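Local structure of glyoxylate reductase (Paecilomyces sp. J18, 3WNV) at residues A[211-216]-A[239-244]; A[200-205]-A[230-235]; A[266-271]-A[289-294]. The protein probably reduces glyoxylate to glycolate with a nicotinamide cofactor, as a D-isomer specific 2-hydroxyacid dehydrogenase. One frame throughout, in Å; residues are numbered along the deposited sequence.

Contact 1 of 3, residues A[211-216]-A[239-244]. With SO4 (sulfate ion), chain C.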
loop_
_atom_site.group_PDB
_atom_site.type_symbol
_atom_site.label_atom_id
_atom_site.label_comp_id
_atom_site.label_asym_id
_atom_site.label_seq_id
_atom_site.Cartn_x
_atom_site.Cartn_y
_atom_site.Cartn_z
ATOM N N PHE A 211 13.268 11.671 0.074
ATOM C CA PHE A 211 12.820 10.953 1.274
ATOM C C PHE A 211 11.610 10.107 0.939
ATOM O O PHE A 211 10.572 10.638 0.549
ATOM C CB PHE A 211 12.485 11.974 2.373
ATOM C CG PHE A 211 12.082 11.353 3.677
ATOM C CD1 PHE A 211 10.776 10.891 3.880
ATOM C CD2 PHE A 211 13.042 11.205 4.702
ATOM C CE1 PHE A 211 10.414 10.286 5.107
ATOM C CE2 PHE A 211 12.682 10.635 5.914
ATOM C CZ PHE A 211 11.361 10.171 6.112
ATOM N N SER A 212 11.682 8.802 1.158
ATOM C CA SER A 212 10.540 7.924 0.785
ATOM C C SER A 212 10.125 7.022 1.942
ATOM O O SER A 212 10.921 6.731 2.850
ATOM C CB SER A 212 10.887 7.064 -0.429
ATOM O OG SER A 212 11.802 6.046 -0.022
ATOM N N LEU A 213 8.868 6.590 1.951
ATOM C CA LEU A 213 8.429 5.812 3.104
ATOM C C LEU A 213 7.633 4.576 2.725
ATOM O O LEU A 213 6.870 4.609 1.760
ATOM C CB LEU A 213 7.646 6.686 4.118
ATOM C CG LEU A 213 6.560 7.727 3.773
ATOM C CD1 LEU A 213 5.959 8.217 5.125
ATOM C CD2 LEU A 213 7.077 8.935 3.039
ATOM N N ASN A 214 7.875 3.483 3.446
ATOM C CA ASN A 214 7.087 2.255 3.301
ATOM C C ASN A 214 6.709 1.684 4.658
ATOM O O ASN A 214 7.302 0.715 5.124
ATOM C CB ASN A 214 7.862 1.197 2.513
ATOM C CG ASN A 214 8.528 1.755 1.267
ATOM O OD1 ASN A 214 7.887 2.008 0.210
ATOM N ND2 ASN A 214 9.827 1.948 1.366
ATOM N N LEU A 215 5.743 2.308 5.317
ATOM C CA LEU A 215 5.267 1.829 6.603
ATOM C C LEU A 215 3.838 1.389 6.456
ATOM O O LEU A 215 3.071 1.945 5.649
ATOM C CB LEU A 215 5.300 2.959 7.656
ATOM C CG LEU A 215 6.666 3.509 7.950
ATOM C CD1 LEU A 215 6.541 4.645 8.929
ATOM C CD2 LEU A 215 7.522 2.378 8.568
ATOM N N ALA A 216 3.471 0.408 7.270
ATOM C CA ALA A 216 2.094 0.045 7.483
ATOM C C ALA A 216 1.445 1.205 8.208
ATOM O O ALA A 216 2.059 1.848 9.068
ATOM C CB ALA A 216 2.025 -1.199 8.318
ATOM N N ILE A 239 9.960 14.563 -1.561
ATOM C CA ILE A 239 9.321 13.458 -0.809
ATOM C C ILE A 239 8.526 12.551 -1.729
ATOM O O ILE A 239 7.725 13.033 -2.506
ATOM C CB ILE A 239 8.424 13.999 0.349
ATOM C CG1 ILE A 239 9.255 14.740 1.395
ATOM C CG2 ILE A 239 7.608 12.870 0.997
ATOM C CD1 ILE A 239 8.444 15.587 2.336
ATOM N N VAL A 240 8.739 11.238 -1.620
ATOM C CA VAL A 240 7.953 10.245 -2.384
ATOM C C VAL A 240 7.184 9.348 -1.450
ATOM O O VAL A 240 7.740 8.893 -0.443
ATOM C CB VAL A 240 8.886 9.408 -3.260
ATOM C CG1 VAL A 240 8.151 8.219 -3.912
ATOM C CG2 VAL A 240 9.574 10.278 -4.332
ATOM N N ASN A 241 5.918 9.089 -1.781
ATOM C CA ASN A 241 5.088 8.183 -1.018
ATOM C C ASN A 241 4.258 7.320 -1.902
ATOM O O ASN A 241 3.418 7.798 -2.588
ATOM C CB ASN A 241 4.159 8.991 -0.108
ATOM C CG ASN A 241 3.557 8.177 1.001
ATOM O OD1 ASN A 241 3.900 7.044 1.165
ATOM N ND2 ASN A 241 2.708 8.790 1.778
ATOM N N THR A 242 4.505 6.038 -1.860
ATOM C CA THR A 242 3.679 5.075 -2.517
ATOM C C THR A 242 2.962 4.136 -1.531
ATOM O O THR A 242 2.377 3.197 -1.925
ATOM C CB THR A 242 4.454 4.248 -3.523
ATOM O OG1 THR A 242 5.489 3.611 -2.832
ATOM C CG2 THR A 242 5.053 5.108 -4.588
ATOM N N ALA A 243 3.045 4.455 -0.254
ATOM C CA ALA A 243 2.597 3.563 0.819
ATOM C C ALA A 243 1.163 3.837 1.249
ATOM O O ALA A 243 0.225 3.234 0.730
ATOM C CB ALA A 243 3.567 3.630 2.034
ATOM N N ARG A 244 0.988 4.721 2.236
ATOM C CA ARG A 244 -0.338 5.128 2.661
ATOM C C ARG A 244 -0.281 6.629 2.868
ATOM O O ARG A 244 0.652 7.126 3.483
ATOM C CB ARG A 244 -0.727 4.411 3.974
ATOM C CG ARG A 244 -1.083 2.932 3.787
ATOM C CD ARG A 244 -2.418 2.847 3.053
ATOM N NE ARG A 244 -2.935 1.469 2.930
ATOM C CZ ARG A 244 -2.687 0.678 1.885
ATOM N NH1 ARG A 244 -1.908 1.109 0.882
ATOM N NH2 ARG A 244 -3.191 -0.556 1.844
HETATM S S SO4 C . -1.551 -2.425 -1.229
HETATM O O1 SO4 C . -1.316 -0.992 -1.189
HETATM O O2 SO4 C . -0.301 -3.179 -1.255
HETATM O O3 SO4 C . -2.237 -2.773 0.050
HETATM O O4 SO4 C . -2.324 -2.776 -2.404
HETATM O O HOH W 1 8.463 3.150 -1.859
#
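Phe211 pairs with Ile239 and Ser212 with Val240 in parallel register, the strand axes 4.7 Å apart and 17° from parallel. The hydrogen bond from Val240 N to Phe211 O is 2.9 Å long, and Ser212 CA supplies a C-H...O contact to Val240 O at 3.2 Å. Beyond this the chains diverge, and side chains take over. Leu213 holds CG between its backbone N and carbonyl carbon (chi1 44°), which swings CD2 across to 3.5 Å from Val240 O and lays CG against the Asn241 amide. That amide is gripped at both ends: OD1 accepts from Ala243 N, an Asx turn, while ND2 donates to Arg244 O from above its carbonyl plane. Ala243 CB packs on Leu213 O at 3.5 Å. Arg244 NH1 gives one N-H to Ala243 O and the other to sulfate O1, while NH2 reaches sulfate O3 at 3.0 Å; the anion lies at the guanidinium edge. NE has a salt bridge to Asp90, and Gly88 N and Ala87 N also bind the sulfate. The sulfate, probably from the crystallisation liquor, may mark a substrate-carboxylate pocket. The paired strands belong to the beta-alpha-beta unit 210-213, 227-232, 237-241 of a Rossmann fold.

Contact 2 of 3, residues A[200-205]-A[230-235]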
loop_
_atom_site.group_PDB
_atom_site.type_symbol
_atom_site.label_atom_id
_atom_site.label_comp_id
_atom_site.label_asym_id
_atom_site.label_seq_id
_atom_site.Cartn_x
_atom_site.Cartn_y
_atom_site.Cartn_z
ATOM N N SER A 200 19.643 6.729 12.108
ATOM C CA SER A 200 18.581 6.982 13.075
ATOM C C SER A 200 17.485 7.738 12.350
ATOM O O SER A 200 17.687 8.180 11.228
ATOM C CB SER A 200 19.098 7.807 14.244
ATOM O OG SER A 200 19.484 9.100 13.803
ATOM N N PHE A 201 16.304 7.833 12.965
ATOM C CA PHE A 201 15.192 8.586 12.363
ATOM C C PHE A 201 15.627 10.035 12.086
ATOM O O PHE A 201 15.463 10.540 10.982
ATOM C CB PHE A 201 13.955 8.488 13.285
ATOM C CG PHE A 201 12.684 9.105 12.718
ATOM C CD1 PHE A 201 11.887 8.413 11.824
ATOM C CD2 PHE A 201 12.257 10.363 13.139
ATOM C CE1 PHE A 201 10.678 8.984 11.308
ATOM C CE2 PHE A 201 11.064 10.943 12.635
ATOM C CZ PHE A 201 10.276 10.236 11.708
ATOM N N ASP A 202 16.171 10.722 13.091
ATOM C CA ASP A 202 16.590 12.105 12.896
ATOM C C ASP A 202 17.657 12.244 11.801
ATOM O O ASP A 202 17.641 13.202 11.029
ATOM C CB ASP A 202 17.090 12.706 14.214
ATOM C CG ASP A 202 15.955 13.092 15.163
ATOM O OD1 ASP A 202 14.789 13.131 14.730
ATOM O OD2 ASP A 202 16.241 13.371 16.353
ATOM N N GLU A 203 18.553 11.269 11.692
ATOM C CA GLU A 203 19.591 11.315 10.664
ATOM C C GLU A 203 19.011 11.081 9.278
ATOM O O GLU A 203 19.508 11.634 8.272
ATOM C CB GLU A 203 20.687 10.267 10.946
ATOM C CG GLU A 203 21.687 10.627 12.022
ATOM C CD GLU A 203 22.561 9.426 12.442
ATOM O OE1 GLU A 203 22.090 8.252 12.367
ATOM O OE2 GLU A 203 23.724 9.666 12.858
ATOM N N LEU A 204 17.939 10.289 9.205
ATOM C CA LEU A 204 17.276 10.004 7.939
ATOM C C LEU A 204 16.632 11.297 7.420
ATOM O O LEU A 204 16.702 11.609 6.226
ATOM C CB LEU A 204 16.211 8.915 8.095
ATOM C CG LEU A 204 15.581 8.423 6.790
ATOM C CD1 LEU A 204 16.582 7.591 6.018
ATOM C CD2 LEU A 204 14.320 7.575 7.093
ATOM N N LEU A 205 16.053 12.061 8.341
ATOM C CA LEU A 205 15.396 13.304 7.966
ATOM C C LEU A 205 16.457 14.302 7.514
ATOM O O LEU A 205 16.267 15.003 6.527
ATOM C CB LEU A 205 14.622 13.880 9.156
ATOM C CG LEU A 205 13.384 13.088 9.596
ATOM C CD1 LEU A 205 12.920 13.532 10.970
ATOM C CD2 LEU A 205 12.240 13.199 8.553
ATOM N N LEU A 230 9.066 17.590 8.897
ATOM C CA LEU A 230 9.349 18.321 7.678
ATOM C C LEU A 230 10.406 19.380 7.969
ATOM O O LEU A 230 11.268 19.662 7.119
ATOM C CB LEU A 230 8.072 18.988 7.154
ATOM C CG LEU A 230 7.051 17.962 6.646
ATOM C CD1 LEU A 230 5.691 18.596 6.467
ATOM C CD2 LEU A 230 7.517 17.299 5.320
ATOM N N ALA A 231 10.333 19.957 9.163
ATOM C CA ALA A 231 11.215 21.061 9.494
ATOM C C ALA A 231 12.638 20.549 9.685
ATOM O O ALA A 231 13.599 21.304 9.493
ATOM C CB ALA A 231 10.715 21.797 10.740
ATOM N N LYS A 232 12.771 19.268 10.046
ATOM C CA LYS A 232 14.083 18.634 10.148
ATOM C C LYS A 232 14.710 18.253 8.811
ATOM O O LYS A 232 15.908 17.983 8.768
ATOM C CB LYS A 232 14.012 17.388 11.023
ATOM C CG LYS A 232 13.877 17.678 12.503
ATOM C CD LYS A 232 13.532 16.394 13.264
ATOM C CE LYS A 232 13.387 16.682 14.743
ATOM N NZ LYS A 232 12.993 15.468 15.517
ATOM N N MET A 233 13.926 18.195 7.735
ATOM C CA MET A 233 14.481 17.740 6.454
ATOM C C MET A 233 15.395 18.829 5.848
ATOM O O MET A 233 15.421 19.964 6.355
ATOM C CB MET A 233 13.379 17.321 5.484
ATOM C CG MET A 233 12.609 16.098 5.957
ATOM S SD MET A 233 11.240 15.787 4.851
ATOM C CE MET A 233 10.398 14.395 5.667
ATOM N N LYS A 234 16.162 18.475 4.813
ATOM C CA LYS A 234 16.999 19.429 4.061
ATOM C C LYS A 234 16.112 20.430 3.360
ATOM O O LYS A 234 15.088 20.035 2.829
ATOM C CB LYS A 234 17.714 18.709 2.924
ATOM C CG LYS A 234 18.850 17.832 3.325
ATOM C CD LYS A 234 19.488 17.291 2.073
ATOM C CE LYS A 234 20.869 16.802 2.361
ATOM N NZ LYS A 234 21.650 16.916 1.094
ATOM N N ASP A 235 16.502 21.705 3.300
ATOM C CA ASP A 235 15.827 22.635 2.374
ATOM C C ASP A 235 15.906 22.054 0.951
ATOM O O ASP A 235 16.979 21.602 0.529
ATOM C CB ASP A 235 16.518 24.014 2.383
ATOM C CG ASP A 235 16.271 24.792 3.666
ATOM O OD1 ASP A 235 15.342 24.453 4.430
ATOM O OD2 ASP A 235 16.993 25.782 3.893
HETATM O O HOH W 2 15.984 15.669 3.909
#
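Leu205 O, a backbone carbonyl, is met by a water and by a C-H group of 230-235. Water 2 donates to it at 2.7 Å and accepts in turn from Lys234 N, so the water bridges the two segments. Met233 CA adds a C-H...O contact to Leu205 O at 3.3 Å, nearly straight with 168° at the hydrogen. Here the backbones come nearest, with the Leu205 and Met233 CA atoms 4.8 Å apart. The Leu205 side chain does most of the packing, and its two methyls have different partners. CD2 meets the terminal CE of Met233 at 3.6 Å, whereas CD1 lies against Lys232 CD at 3.7 Å, along the aliphatic part of the lysine. That lysine is fully extended beyond CG, which carries its ammonium past Leu205 to the carboxylate of Asp202. The resulting salt bridge, Lys232 NZ to Asp202 OD1, measures 3.1 Å; NZ stands above the carboxylate plane, 36° out of it, and the other oxygen is further off. The charge pair lies on the solvent side of the contact, Asp202 being exposed, whereas Leu205 and Met233 are buried. Ser200 is the N-cap of helix 201-207, in a capping box: its OG accepts from Glu203 N, and Glu203 OE1 receives Ser200 N through the anti lone pair at 2.9 Å. The ammonium of Lys234 makes a salt bridge with Asp209, outside the two segments. The contact thus joins helix 201-207 to the end region of helix 227-232 on one side of the parallel sheet. Leu205 and Met233 both rest on Phe211 of strand 210-213, Met233 also touches Ile239 of strand 237-241, and Leu204 extends the cover to Ile181 and His183 of strand 179-183.

Contact 3 of 3, residues A[266-271]-A[289-294]; sequences GLDVYE and LPHIGT
Asp268 grips the loop 289-294 with both carboxylate oxygens, just past the C-terminal end of strand 262-267 in the parallel Rossmann sheet. OD1 accepts from Ile292 N at 2.8 Å and OD2 from Gly293 N at 2.9 Å, each on its syn side and less than 20° out of the carboxylate plane. Two successive backbone N-H groups therefore fix the rotation of a buried carboxylate, which CG, anti to the backbone N (chi1 -165°), extends into the loop. Packing is tight here: Leu289 CB lies 3.3 Å from Asp268 OD1, and a beta carbon modelled on Gly293 would sit close to OD2. With an alanine in place of Asp268, the N-H groups of Ile292 and Gly293 would probably be left without their acceptors and the loop set freer to shift. The strand side is held by Leu289 N, which donates to Leu267 O at 2.9 Å, and by Tyr270 OH, which donates to Leu289 O from above that carbonyl plane. The solvent side is looser. Pro290, centre of an inverse gamma turn, is exposed and its CB points away from 266-271, and Ile292 offers little more than CG1 to the aspartate. His291 is partly exposed, yet Asp268 OD2 is 3.6 Å from its CD2 and its ND1 is hydrogen-bonded to Glu273. Its ring is also covered on one face, where Val269 CG1 makes a CH-pi contact 3.5 Å from the centroid and 7° off the ring normal.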
loop_
_atom_site.group_PDB
_atom_site.type_symbol
_atom_site.label_atom_id
_atom_site.label_comp_id
_atom_site.label_asym_id
_atom_site.label_seq_id
_atom_site.Cartn_x
_atom_site.Cartn_y
_atom_site.Cartn_z
ATOM N N GLY A 266 6.462 13.342 -5.048
ATOM C CA GLY A 266 6.073 12.316 -6.009
ATOM C C GLY A 266 5.146 11.373 -5.256
ATOM O O GLY A 266 5.618 10.487 -4.537
ATOM N N LEU A 267 3.839 11.543 -5.432
ATOM C CA LEU A 267 2.865 10.798 -4.613
ATOM C C LEU A 267 1.981 9.881 -5.425
ATOM O O LEU A 267 1.550 10.258 -6.502
ATOM C CB LEU A 267 1.951 11.788 -3.869
ATOM C CG LEU A 267 2.720 12.820 -3.018
ATOM C CD1 LEU A 267 1.709 13.746 -2.357
ATOM C CD2 LEU A 267 3.614 12.157 -1.949
ATOM N N ASP A 268 1.622 8.729 -4.840
ATOM C CA ASP A 268 0.675 7.808 -5.437
ATOM C C ASP A 268 -0.444 7.650 -4.447
ATOM O O ASP A 268 -1.469 7.070 -4.753
ATOM C CB ASP A 268 1.351 6.465 -5.655
ATOM C CG ASP A 268 0.562 5.545 -6.599
ATOM O OD1 ASP A 268 0.026 6.043 -7.627
ATOM O OD2 ASP A 268 0.507 4.331 -6.297
ATOM N N VAL A 269 -0.276 8.216 -3.266
ATOM C CA VAL A 269 -1.272 8.015 -2.190
ATOM C C VAL A 269 -1.524 9.282 -1.392
ATOM O O VAL A 269 -0.668 10.169 -1.350
ATOM C CB VAL A 269 -0.842 6.868 -1.223
ATOM C CG1 VAL A 269 -0.827 5.550 -1.959
ATOM C CG2 VAL A 269 0.531 7.172 -0.579
ATOM N N TYR A 270 -2.690 9.365 -0.744
ATOM C CA TYR A 270 -3.153 10.607 -0.123
ATOM C C TYR A 270 -3.922 10.342 1.155
ATOM O O TYR A 270 -4.578 9.295 1.306
ATOM C CB TYR A 270 -4.048 11.425 -1.092
ATOM C CG TYR A 270 -3.348 11.558 -2.416
ATOM C CD1 TYR A 270 -2.405 12.558 -2.623
ATOM C CD2 TYR A 270 -3.559 10.611 -3.408
ATOM C CE1 TYR A 270 -1.721 12.656 -3.831
ATOM C CE2 TYR A 270 -2.878 10.686 -4.603
ATOM C CZ TYR A 270 -1.953 11.696 -4.798
ATOM O OH TYR A 270 -1.287 11.745 -6.003
ATOM N N GLU A 271 -3.890 11.311 2.051
ATOM C CA GLU A 271 -4.480 11.109 3.372
ATOM C C GLU A 271 -5.976 10.802 3.362
ATOM O O GLU A 271 -6.426 10.022 4.191
ATOM C CB GLU A 271 -4.190 12.311 4.273
ATOM C CG GLU A 271 -4.731 12.146 5.687
ATOM C CD GLU A 271 -4.244 13.233 6.627
ATOM O OE1 GLU A 271 -3.531 14.136 6.149
ATOM O OE2 GLU A 271 -4.587 13.192 7.838
ATOM N N LEU A 289 -0.009 10.783 -8.904
ATOM C CA LEU A 289 -0.782 9.691 -9.521
ATOM C C LEU A 289 -1.916 9.253 -8.589
ATOM O O LEU A 289 -1.822 9.389 -7.360
ATOM C CB LEU A 289 0.141 8.488 -9.819
ATOM C CG LEU A 289 1.192 8.753 -10.923
ATOM C CD1 LEU A 289 2.157 7.566 -10.981
ATOM C CD2 LEU A 289 0.507 8.935 -12.283
ATOM N N PRO A 290 -3.005 8.715 -9.167
ATOM C CA PRO A 290 -4.152 8.295 -8.327
ATOM C C PRO A 290 -4.078 6.844 -7.877
ATOM O O PRO A 290 -4.919 5.992 -8.254
ATOM C CB PRO A 290 -5.352 8.513 -9.241
ATOM C CG PRO A 290 -4.772 8.238 -10.675
ATOM C CD PRO A 290 -3.339 8.797 -10.606
ATOM N N HIS A 291 -3.037 6.560 -7.110
ATOM C CA HIS A 291 -2.819 5.235 -6.532
ATOM C C HIS A 291 -2.864 4.125 -7.558
ATOM O O HIS A 291 -3.685 3.195 -7.428
ATOM C CB HIS A 291 -3.839 4.975 -5.389
ATOM C CG HIS A 291 -3.346 4.032 -4.355
ATOM N ND1 HIS A 291 -3.947 3.897 -3.117
ATOM C CD2 HIS A 291 -2.274 3.189 -4.332
ATOM C CE1 HIS A 291 -3.293 2.998 -2.404
ATOM N NE2 HIS A 291 -2.266 2.560 -3.120
ATOM N N ILE A 292 -1.919 4.191 -8.512
ATOM C CA ILE A 292 -1.848 3.217 -9.589
ATOM C C ILE A 292 -0.748 2.171 -9.384
ATOM O O ILE A 292 -0.530 1.341 -10.273
ATOM C CB ILE A 292 -1.650 3.863 -10.978
ATOM C CG1 ILE A 292 -0.232 4.449 -11.160
ATOM C CG2 ILE A 292 -2.790 4.897 -11.283
ATOM C CD1 ILE A 292 0.019 4.848 -12.633
ATOM N N GLY A 293 -0.079 2.229 -8.248
ATOM C CA GLY A 293 1.076 1.365 -7.943
ATOM C C GLY A 293 1.006 -0.041 -8.522
ATOM O O GLY A 293 1.801 -0.445 -9.355
ATOM N N THR A 294 -0.014 -0.787 -8.116
ATOM C CA THR A 294 -0.138 -2.181 -8.546
ATOM C C THR A 294 -1.115 -2.392 -9.691
ATOM O O THR A 294 -1.470 -3.541 -9.990
ATOM C CB THR A 294 -0.522 -3.075 -7.343
ATOM O OG1 THR A 294 -1.713 -2.544 -6.723
ATOM C CG2 THR A 294 0.638 -3.124 -6.314
#

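Contacts 1 and 3 are adjacent in one sheet, their centres 10 Å apart: Ile239 O lies 2.9 Å from Gly266 N and Asn241 O 3.0 Å from Asp268 N, both probable hydrogen bonds. Contact 2 lies towards the N-terminal ends of strands 210-213 and 237-241, where its side chains pack on Phe211 and Ile239; Phe211 CE2 is 3.7 Å from Leu205 CD2, and Ile239 CD1 is 3.8 Å from Met233 SD. It does not reach contact 3, about 10 Å away between nearest atoms. Contacts 1 and 3 instead converge on the sulfate: Arg244 binds it directly, and the His291 side chain comes within about 4 Å, consistent with a shared substrate pocket.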